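Local coordinates for hemoglobin subunit alpha (Mustelus griseus, PDB 1GCV), which carries oxygen from the gills to the peripheral tissues as the heme-bearing alpha chain of a tetrameric hemoglobin, at residues A[4-9]-A[121-126]; A[78-83]-A[129-134]. All coordinates share one frame; numbering follows the deposited sequence.

How the contacts relate
Helix 118-135 supplies one side of both contacts, and its two segments, 121-126 and 129-134, lie close together in the sequence, so the contacts use different turns of the same helix; their centres are about 17 Å apart. Contact 1 is partly buried, its centre about 15 Å from the centre of the chain, where the N-terminal helix arrives; it combines an alanine surface with a salt bridge. Contact 2 sits deeper, its centre about 11 Å from that of the chain, with all three touching residues buried, and no hydrogen bond crosses it: a leucine methyl does the work, near the heme. Both contacts also have residues within reach of the second alpha subunit.

Contact 1: A[4-9]-A[121-126]; sequences ACEKQT and HCAVDK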
loop_
_atom_site.group_PDB
_atom_site.type_symbol
_atom_site.label_atom_id
_atom_site.label_comp_id
_atom_site.label_asym_id
_atom_site.label_seq_id
_atom_site.Cartn_x
_atom_site.Cartn_y
_atom_site.Cartn_z
ATOM N N ALA A 4 -25.918 10.232 10.029
ATOM C CA ALA A 4 -27.160 10.235 9.262
ATOM C C ALA A 4 -26.979 10.971 7.932
ATOM O O ALA A 4 -27.670 10.684 6.950
ATOM C CB ALA A 4 -28.275 10.890 10.076
ATOM N N CYS A 5 -26.047 11.917 7.908
ATOM C CA CYS A 5 -25.770 12.696 6.706
ATOM C C CYS A 5 -25.077 11.850 5.639
ATOM O O CYS A 5 -25.368 11.973 4.447
ATOM C CB CYS A 5 -24.892 13.899 7.051
ATOM S SG CYS A 5 -25.573 15.489 6.527
ATOM N N GLU A 6 -24.155 10.995 6.072
ATOM C CA GLU A 6 -23.427 10.131 5.150
ATOM C C GLU A 6 -24.329 9.000 4.664
ATOM O O GLU A 6 -24.136 8.466 3.571
ATOM C CB GLU A 6 -22.175 9.579 5.838
ATOM C CG GLU A 6 -21.132 10.659 6.111
ATOM C CD GLU A 6 -20.038 10.209 7.059
ATOM O OE1 GLU A 6 -20.301 9.318 7.898
ATOM O OE2 GLU A 6 -18.915 10.752 6.957
ATOM N N LYS A 7 -25.322 8.658 5.483
ATOM C CA LYS A 7 -26.287 7.609 5.171
ATOM C C LYS A 7 -27.178 8.033 4.008
ATOM O O LYS A 7 -27.524 7.219 3.151
ATOM C CB LYS A 7 -27.165 7.319 6.391
ATOM C CG LYS A 7 -26.429 6.723 7.576
ATOM C CD LYS A 7 -27.152 5.490 8.076
ATOM C CE LYS A 7 -27.032 5.348 9.577
ATOM N NZ LYS A 7 -28.023 4.360 10.087
ATOM N N GLN A 8 -27.552 9.309 3.986
ATOM C CA GLN A 8 -28.404 9.838 2.925
ATOM C C GLN A 8 -27.654 9.941 1.594
ATOM O O GLN A 8 -28.221 9.655 0.540
ATOM C CB GLN A 8 -28.963 11.210 3.326
ATOM C CG GLN A 8 -30.458 11.201 3.664
ATOM C CD GLN A 8 -30.728 11.235 5.163
ATOM O OE1 GLN A 8 -31.038 12.286 5.732
ATOM N NE2 GLN A 8 -30.614 10.079 5.808
ATOM N N THR A 9 -26.386 10.350 1.638
ATOM C CA THR A 9 -25.574 10.459 0.421
ATOM C C THR A 9 -25.334 9.064 -0.164
ATOM O O THR A 9 -25.459 8.851 -1.369
ATOM C CB THR A 9 -24.201 11.106 0.704
ATOM O OG1 THR A 9 -24.391 12.361 1.365
ATOM C CG2 THR A 9 -23.445 11.335 -0.595
ATOM N N HIS A 121 -17.668 12.473 -1.853
ATOM C CA HIS A 121 -16.470 11.668 -2.069
ATOM C C HIS A 121 -16.090 10.994 -0.753
ATOM O O HIS A 121 -15.864 9.789 -0.687
ATOM C CB HIS A 121 -15.336 12.595 -2.537
ATOM C CG HIS A 121 -14.061 11.894 -2.901
ATOM N ND1 HIS A 121 -13.120 12.460 -3.733
ATOM C CD2 HIS A 121 -13.552 10.698 -2.517
ATOM C CE1 HIS A 121 -12.086 11.647 -3.845
ATOM N NE2 HIS A 121 -12.321 10.570 -3.116
ATOM N N CYS A 122 -16.021 11.790 0.302
ATOM C CA CYS A 122 -15.673 11.274 1.609
ATOM C C CYS A 122 -16.662 10.198 2.086
ATOM O O CYS A 122 -16.245 9.150 2.579
ATOM C CB CYS A 122 -15.611 12.426 2.605
ATOM S SG CYS A 122 -14.798 11.997 4.125
ATOM N N ALA A 123 -17.964 10.453 1.935
ATOM C CA ALA A 123 -18.983 9.496 2.357
ATOM C C ALA A 123 -18.853 8.192 1.575
ATOM O O ALA A 123 -18.958 7.102 2.139
ATOM C CB ALA A 123 -20.372 10.082 2.157
ATOM N N VAL A 124 -18.628 8.305 0.272
ATOM C CA VAL A 124 -18.484 7.130 -0.575
ATOM C C VAL A 124 -17.186 6.383 -0.264
ATOM O O VAL A 124 -17.168 5.146 -0.211
ATOM C CB VAL A 124 -18.506 7.522 -2.070
ATOM C CG1 VAL A 124 -18.428 6.282 -2.946
ATOM C CG2 VAL A 124 -19.772 8.297 -2.371
ATOM N N ASP A 125 -16.103 7.129 -0.055
ATOM C CA ASP A 125 -14.810 6.523 0.252
ATOM C C ASP A 125 -14.877 5.755 1.566
ATOM O O ASP A 125 -14.224 4.729 1.723
ATOM C CB ASP A 125 -13.710 7.590 0.343
ATOM C CG ASP A 125 -12.319 7.008 0.150
ATOM O OD1 ASP A 125 -12.137 6.212 -0.797
ATOM O OD2 ASP A 125 -11.410 7.340 0.941
ATOM N N LYS A 126 -15.674 6.260 2.506
ATOM C CA LYS A 126 -15.832 5.620 3.805
ATOM C C LYS A 126 -16.606 4.305 3.700
ATOM O O LYS A 126 -16.336 3.362 4.439
ATOM C CB LYS A 126 -16.531 6.574 4.778
ATOM C CG LYS A 126 -15.594 7.630 5.358
ATOM C CD LYS A 126 -16.330 8.599 6.277
ATOM C CE LYS A 126 -16.823 7.908 7.544
ATOM N NZ LYS A 126 -17.155 8.895 8.606
#
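Glu-6 lies over the methyl of Ala-123 and then reaches past it to Lys-126. Together Glu-6 and Ala-123 bury most of the surface here, and their CA atoms are the nearest pair across the segments. Glu-6 CG stands 4.1 Å from Ala-123 CB, and Thr-9 CB, one turn further on, stands 4.2 Å from the same methyl, so the small residue is met by two side chains of one helix face. Glu-6 has CG anti to its carbonyl carbon (chi1 -68°) and runs extended from there, which carries the carboxylate beyond the alanine. Lys-126, bent at chi3 (67°), crosses the Glu-6 side chain at about a right angle. Lys-126 NZ forms a salt bridge with Glu-6 OE2 at 3.0 Å, using the syn lone pair of OE2; the bond from Lys-126 NZ to Glu-6 OE1, 3.3 Å, is weak. Glu-6 OE1 also accepts from Thr-3 N, and Lys-126 NZ has its strongest partner in the terminal carboxylate of Arg-140 of the second alpha subunit. In the globin fold this is the A-H helix crossing: the axes of segments 4-9 and 121-126 approach to 9.2 Å and cross at -87°, with Val-124 touching Ile-106 and Leu-109 of helix 98-112.

Contact 2: A[78-83]-A[129-134]; sequences SHLETL and SAICQE
One methyl, Leu-80 CD1, makes every close approach to segment 129-134. Leu-80 CD1 lies 3.9 Å from both Ile-131 CG1 and Glu-134 CB, with Ile-131 CG2 following at 4.2 Å; the methyl thus rests against two side chains that start about one helical turn apart. Leu-80 has CG anti to the carbonyl carbon (chi1 -74°), and chi2 (168°) extends CD1 onward to helix 118-135, the side chain crossing both partners at about a right angle. Glu-134 takes part through the aliphatic base of its side chain: Glu-134 CG is 4.2 Å from Leu-80 CD1, and a bend at chi2 (-49°) takes the carboxylate away from the leucine methyl. Leu-80 directly precedes helix 81-91, which in the globin fold is the F helix and carries His-87, probably the proximal iron ligand as in other globins; the leucine therefore joins the start of that helix to the H helix, 118-135. The side chain of Ile-131 is about 5 Å from the heme and also touches Ala-69 of helix 53-71, while Leu-83, one turn after Leu-80, contacts the heme itself. The outer side is looser and polar. Glu-81 starts away from segment 129-134, and its OE1 forms a salt bridge with Arg-138; exposed Ser-78 hydrogen-bonds Asp-75 through OG. Across the contact, Ser-129 is likewise exposed and packs on Arg-140 of the second alpha subunit.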
loop_
_atom_site.group_PDB
_atom_site.type_symbol
_atom_site.label_atom_id
_atom_site.label_comp_id
_atom_site.label_asym_id
_atom_site.label_seq_id
_atom_site.Cartn_x
_atom_site.Cartn_y
_atom_site.Cartn_z
ATOM N N SER A 78 -22.392 -8.643 9.219
ATOM C CA SER A 78 -23.195 -9.848 9.032
ATOM C C SER A 78 -23.681 -9.960 7.600
ATOM O O SER A 78 -23.891 -11.059 7.092
ATOM C CB SER A 78 -24.400 -9.848 9.974
ATOM O OG SER A 78 -24.160 -9.026 11.101
ATOM N N HIS A 79 -23.854 -8.818 6.945
ATOM C CA HIS A 79 -24.330 -8.805 5.565
ATOM C C HIS A 79 -23.291 -9.256 4.529
ATOM O O HIS A 79 -23.624 -9.996 3.597
ATOM C CB HIS A 79 -24.840 -7.408 5.197
ATOM C CG HIS A 79 -25.079 -7.224 3.732
ATOM N ND1 HIS A 79 -26.188 -7.730 3.090
ATOM C CD2 HIS A 79 -24.338 -6.612 2.777
ATOM C CE1 HIS A 79 -26.121 -7.439 1.803
ATOM N NE2 HIS A 79 -25.008 -6.761 1.587
ATOM N N LEU A 80 -22.043 -8.818 4.686
ATOM C CA LEU A 80 -20.984 -9.178 3.740
ATOM C C LEU A 80 -20.218 -10.447 4.118
ATOM O O LEU A 80 -19.238 -10.800 3.464
ATOM C CB LEU A 80 -19.993 -8.017 3.591
ATOM C CG LEU A 80 -20.440 -6.786 2.794
ATOM C CD1 LEU A 80 -19.439 -5.659 3.016
ATOM C CD2 LEU A 80 -20.551 -7.129 1.317
ATOM N N GLU A 81 -20.667 -11.129 5.167
ATOM C CA GLU A 81 -20.016 -12.349 5.628
ATOM C C GLU A 81 -19.863 -13.399 4.532
ATOM O O GLU A 81 -18.769 -13.936 4.326
ATOM C CB GLU A 81 -20.795 -12.946 6.796
ATOM C CG GLU A 81 -20.509 -14.414 7.040
ATOM C CD GLU A 81 -20.888 -14.853 8.437
ATOM O OE1 GLU A 81 -20.081 -14.644 9.369
ATOM O OE2 GLU A 81 -21.995 -15.408 8.602
ATOM N N THR A 82 -20.951 -13.703 3.833
ATOM C CA THR A 82 -20.872 -14.700 2.777
ATOM C C THR A 82 -19.901 -14.248 1.695
ATOM O O THR A 82 -19.116 -15.046 1.193
ATOM C CB THR A 82 -22.247 -14.978 2.135
ATOM O OG1 THR A 82 -23.181 -15.358 3.151
ATOM C CG2 THR A 82 -22.140 -16.118 1.138
ATOM N N LEU A 83 -19.950 -12.965 1.343
ATOM C CA LEU A 83 -19.062 -12.425 0.322
ATOM C C LEU A 83 -17.615 -12.435 0.813
ATOM O O LEU A 83 -16.690 -12.627 0.028
ATOM C CB LEU A 83 -19.483 -11.002 -0.053
ATOM C CG LEU A 83 -19.184 -10.499 -1.470
ATOM C CD1 LEU A 83 -19.443 -11.591 -2.491
ATOM C CD2 LEU A 83 -20.058 -9.288 -1.765
ATOM N N SER A 129 -14.253 1.670 2.018
ATOM C CA SER A 129 -13.226 1.227 2.955
ATOM C C SER A 129 -13.805 0.192 3.909
ATOM O O SER A 129 -13.164 -0.821 4.188
ATOM C CB SER A 129 -12.664 2.414 3.747
ATOM O OG SER A 129 -11.871 3.249 2.916
ATOM N N ALA A 130 -15.015 0.453 4.402
ATOM C CA ALA A 130 -15.694 -0.460 5.320
ATOM C C ALA A 130 -15.953 -1.781 4.624
ATOM O O ALA A 130 -15.838 -2.844 5.229
ATOM C CB ALA A 130 -17.017 0.141 5.784
ATOM N N ILE A 131 -16.324 -1.702 3.350
ATOM C CA ILE A 131 -16.594 -2.889 2.553
ATOM C C ILE A 131 -15.291 -3.656 2.314
ATOM O O ILE A 131 -15.261 -4.880 2.395
ATOM C CB ILE A 131 -17.223 -2.510 1.193
ATOM C CG1 ILE A 131 -18.700 -2.178 1.379
ATOM C CG2 ILE A 131 -17.086 -3.659 0.212
ATOM C CD1 ILE A 131 -19.336 -1.559 0.152
ATOM N N CYS A 132 -14.210 -2.939 2.031
ATOM C CA CYS A 132 -12.929 -3.583 1.798
ATOM C C CYS A 132 -12.426 -4.273 3.054
ATOM O O CYS A 132 -11.840 -5.347 2.965
ATOM C CB CYS A 132 -11.889 -2.565 1.325
ATOM S SG CYS A 132 -12.077 -2.076 -0.404
ATOM N N GLN A 133 -12.647 -3.665 4.219
ATOM C CA GLN A 133 -12.189 -4.264 5.478
ATOM C C GLN A 133 -12.955 -5.551 5.822
ATOM O O GLN A 133 -12.390 -6.477 6.405
ATOM C CB GLN A 133 -12.291 -3.252 6.634
ATOM C CG GLN A 133 -13.596 -3.321 7.441
ATOM C CD GLN A 133 -13.373 -3.446 8.947
ATOM O OE1 GLN A 133 -13.656 -4.489 9.547
ATOM N NE2 GLN A 133 -12.869 -2.379 9.562
ATOM N N GLU A 134 -14.234 -5.608 5.459
ATOM C CA GLU A 134 -15.051 -6.792 5.705
ATOM C C GLU A 134 -14.600 -7.912 4.771
ATOM O O GLU A 134 -14.457 -9.062 5.187
ATOM C CB GLU A 134 -16.532 -6.487 5.455
ATOM C CG GLU A 134 -17.179 -5.643 6.533
ATOM C CD GLU A 134 -16.899 -6.173 7.933
ATOM O OE1 GLU A 134 -16.905 -7.411 8.122
ATOM O OE2 GLU A 134 -16.671 -5.348 8.843
#